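Local coordinates for major capsid protein (Faustovirus, PDB 5J7O) that probably forms the trimeric, double jelly-roll building block of the icosahedral capsid that encloses the genome of this large double-stranded DNA virus, at residues Pro231-Ala242 / Ala269-Val280. Residues are numbered along the deposited sequence; the frame is centred on the assembly and turned at random.
Sequences PVEAASNLVNIA and AAITARKLTQVV
V232 to S236 and K275 to V279 pair as an antiparallel two-stranded ribbon whose strands are joined by a long irregular loop, set where three subunits meet. V232 with V279 and A234 with T277 are hydrogen-bonded pairs, the shortest bond between the two strands running from A234 N to T277 O at 2.7 Å. On one face E233 and A235 stand opposite Q278 and L276; the two methyls of L276 divide the work: CD1 presses against the E233 carboxylate carbon CD at 3.4 Å, while CD2 meets A235 CB at 3.7 Å. Regular pairing breaks after S236. There the side chain replaces a backbone carbonyl: OG, held between the backbone N and carbonyl carbon (chi1 73°), accepts a hydrogen bond from K275 N at 3.2 Å and donates to N237 O on a lone pair in the carbonyl plane, so one hydroxyl bridges both strands at the corner. Beyond it, V239 and N240 both face A273, a classic beta bulge; A273 O accepts hydrogen bonds from V239 N at 2.9 Å and, more weakly, from N240 N. V239 CG1 lies across the K275 chain, 3.7 Å from CD. Near the far end T272 OG1 accepts one from A242 N at 2.8 Å. R274 reaches over to a salt bridge with E229 of the second subunit. Within its own chain this sheet has just strands 232-240 and 273-280, but strands of the second and third subunits extend it.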
# COMPACT_ATOMS: atom_id res chain seq x y z
N PRO B 231 4.28 -8.65 -4.48
CA PRO B 231 3.66 -9.36 -3.36
C PRO B 231 2.30 -9.93 -3.75
O PRO B 231 1.61 -9.39 -4.62
CB PRO B 231 3.52 -8.27 -2.28
CG PRO B 231 4.51 -7.22 -2.66
CD PRO B 231 4.58 -7.25 -4.16
N VAL B 232 1.94 -11.03 -3.10
CA VAL B 232 0.65 -11.68 -3.31
C VAL B 232 -0.03 -11.83 -1.96
O VAL B 232 0.54 -12.45 -1.04
CB VAL B 232 0.79 -13.04 -4.01
CG1 VAL B 232 -0.57 -13.71 -4.14
CG2 VAL B 232 1.43 -12.87 -5.38
N GLU B 233 -1.22 -11.27 -1.83
CA GLU B 233 -1.94 -11.25 -0.56
C GLU B 233 -2.67 -12.57 -0.34
O GLU B 233 -3.40 -13.04 -1.22
CB GLU B 233 -2.93 -10.09 -0.54
CG GLU B 233 -3.83 -10.03 0.68
CD GLU B 233 -4.81 -8.88 0.60
OE1 GLU B 233 -5.99 -9.13 0.26
OE2 GLU B 233 -4.41 -7.73 0.86
N ALA B 234 -2.48 -13.17 0.83
CA ALA B 234 -3.07 -14.45 1.17
C ALA B 234 -3.82 -14.34 2.49
O ALA B 234 -3.32 -13.75 3.45
CB ALA B 234 -2.00 -15.55 1.27
N ALA B 235 -5.02 -14.92 2.53
CA ALA B 235 -5.86 -14.90 3.71
C ALA B 235 -5.78 -16.23 4.45
O ALA B 235 -5.57 -17.28 3.85
CB ALA B 235 -7.32 -14.60 3.34
N SER B 236 -5.96 -16.16 5.77
CA SER B 236 -5.83 -17.32 6.64
C SER B 236 -7.20 -17.87 7.01
O SER B 236 -8.24 -17.38 6.57
CB SER B 236 -5.05 -16.96 7.90
OG SER B 236 -5.84 -16.16 8.77
N ASN B 237 -7.19 -18.90 7.85
CA ASN B 237 -8.40 -19.32 8.53
C ASN B 237 -8.87 -18.21 9.47
O ASN B 237 -8.12 -17.28 9.80
CB ASN B 237 -8.17 -20.60 9.33
CG ASN B 237 -7.69 -21.75 8.46
OD1 ASN B 237 -8.02 -21.84 7.28
ND2 ASN B 237 -6.90 -22.64 9.05
N LEU B 238 -10.13 -18.30 9.89
CA LEU B 238 -10.64 -17.37 10.89
C LEU B 238 -9.81 -17.48 12.16
O LEU B 238 -9.63 -18.57 12.71
CB LEU B 238 -12.11 -17.66 11.18
CG LEU B 238 -13.09 -17.50 10.01
CD1 LEU B 238 -14.49 -17.95 10.41
CD2 LEU B 238 -13.11 -16.06 9.54
N VAL B 239 -9.29 -16.34 12.62
CA VAL B 239 -8.52 -16.29 13.86
C VAL B 239 -9.39 -15.84 15.03
O VAL B 239 -9.21 -16.32 16.15
CB VAL B 239 -7.28 -15.38 13.69
CG1 VAL B 239 -6.40 -15.90 12.56
CG2 VAL B 239 -7.69 -13.94 13.42
N ASN B 240 -10.32 -14.93 14.77
CA ASN B 240 -11.34 -14.54 15.74
C ASN B 240 -12.70 -15.00 15.23
O ASN B 240 -13.00 -14.86 14.04
CB ASN B 240 -11.35 -13.03 15.96
CG ASN B 240 -10.11 -12.54 16.69
OD1 ASN B 240 -9.08 -13.21 16.73
ND2 ASN B 240 -10.21 -11.35 17.28
N ILE B 241 -13.49 -15.58 16.12
CA ILE B 241 -14.86 -15.97 15.82
C ILE B 241 -15.74 -15.45 16.95
O ILE B 241 -15.50 -15.77 18.12
CB ILE B 241 -15.02 -17.49 15.66
CG1 ILE B 241 -14.20 -18.00 14.48
CG2 ILE B 241 -16.49 -17.85 15.48
CD1 ILE B 241 -14.35 -19.48 14.22
N ALA B 242 -16.73 -14.64 16.61
CA ALA B 242 -17.55 -13.96 17.60
C ALA B 242 -18.15 -14.96 18.59
O ALA B 242 -18.73 -15.97 18.19
CB ALA B 242 -18.67 -13.17 16.91
N ALA B 269 -14.16 -13.50 21.68
CA ALA B 269 -13.94 -12.46 20.69
C ALA B 269 -15.23 -11.70 20.42
O ALA B 269 -16.33 -12.24 20.51
CB ALA B 269 -13.40 -13.06 19.39
N ALA B 270 -15.08 -10.42 20.08
CA ALA B 270 -16.22 -9.58 19.73
C ALA B 270 -16.46 -9.49 18.23
O ALA B 270 -17.59 -9.18 17.82
CB ALA B 270 -16.03 -8.17 20.29
N ILE B 271 -15.45 -9.76 17.41
CA ILE B 271 -15.58 -9.76 15.96
C ILE B 271 -15.08 -11.10 15.42
O ILE B 271 -14.45 -11.88 16.13
CB ILE B 271 -14.81 -8.60 15.30
CG1 ILE B 271 -13.30 -8.80 15.47
CG2 ILE B 271 -15.25 -7.26 15.88
CD1 ILE B 271 -12.46 -7.78 14.72
N THR B 272 -15.39 -11.35 14.15
CA THR B 272 -14.93 -12.52 13.43
C THR B 272 -14.02 -12.05 12.30
O THR B 272 -14.46 -11.31 11.42
CB THR B 272 -16.11 -13.32 12.87
OG1 THR B 272 -16.92 -13.79 13.95
CG2 THR B 272 -15.61 -14.51 12.05
N ALA B 273 -12.76 -12.49 12.33
CA ALA B 273 -11.75 -11.91 11.45
C ALA B 273 -10.82 -12.98 10.89
O ALA B 273 -10.59 -14.03 11.51
CB ALA B 273 -10.92 -10.85 12.18
N ARG B 274 -10.28 -12.69 9.71
CA ARG B 274 -9.16 -13.41 9.12
C ARG B 274 -7.93 -12.51 9.12
O ARG B 274 -8.03 -11.28 9.16
CB ARG B 274 -9.45 -13.83 7.67
CG ARG B 274 -10.85 -14.35 7.40
CD ARG B 274 -11.02 -14.68 5.92
NE ARG B 274 -11.44 -13.53 5.13
CZ ARG B 274 -11.33 -13.46 3.80
NH1 ARG B 274 -10.80 -14.46 3.12
NH2 ARG B 274 -11.74 -12.37 3.16
N LYS B 275 -6.76 -13.14 9.08
CA LYS B 275 -5.52 -12.41 8.89
C LYS B 275 -5.14 -12.40 7.41
O LYS B 275 -5.42 -13.35 6.67
CB LYS B 275 -4.38 -13.02 9.70
CG LYS B 275 -4.56 -12.91 11.21
CD LYS B 275 -3.49 -13.68 11.97
CE LYS B 275 -2.14 -12.98 11.92
NZ LYS B 275 -1.14 -13.66 12.79
N LEU B 276 -4.52 -11.31 6.98
CA LEU B 276 -3.92 -11.21 5.66
C LEU B 276 -2.41 -11.17 5.81
O LEU B 276 -1.88 -10.36 6.58
CB LEU B 276 -4.40 -9.97 4.91
CG LEU B 276 -5.90 -9.77 4.67
CD1 LEU B 276 -6.13 -8.57 3.76
CD2 LEU B 276 -6.53 -11.02 4.08
N THR B 277 -1.72 -12.06 5.10
CA THR B 277 -0.27 -12.00 4.98
C THR B 277 0.09 -11.91 3.51
O THR B 277 -0.71 -12.24 2.63
CB THR B 277 0.42 -13.21 5.63
OG1 THR B 277 1.79 -12.88 5.90
CG2 THR B 277 0.37 -14.41 4.70
N GLN B 278 1.31 -11.45 3.24
CA GLN B 278 1.80 -11.31 1.89
C GLN B 278 2.94 -12.29 1.65
O GLN B 278 3.80 -12.48 2.51
CB GLN B 278 2.28 -9.88 1.62
CG GLN B 278 1.21 -8.84 1.87
CD GLN B 278 1.18 -7.77 0.79
OE1 GLN B 278 0.15 -7.54 0.16
NE2 GLN B 278 2.31 -7.11 0.59
N VAL B 279 2.92 -12.92 0.48
CA VAL B 279 3.97 -13.85 0.08
C VAL B 279 4.52 -13.40 -1.27
O VAL B 279 3.81 -12.80 -2.08
CB VAL B 279 3.47 -15.31 0.00
CG1 VAL B 279 3.01 -15.79 1.37
CG2 VAL B 279 2.34 -15.43 -1.01
N VAL B 280 5.79 -13.69 -1.49
CA VAL B 280 6.44 -13.48 -2.78
C VAL B 280 7.05 -14.80 -3.22
O VAL B 280 7.48 -15.61 -2.41
CB VAL B 280 7.51 -12.37 -2.71
CG1 VAL B 280 6.87 -11.02 -2.43
CG2 VAL B 280 8.55 -12.69 -1.65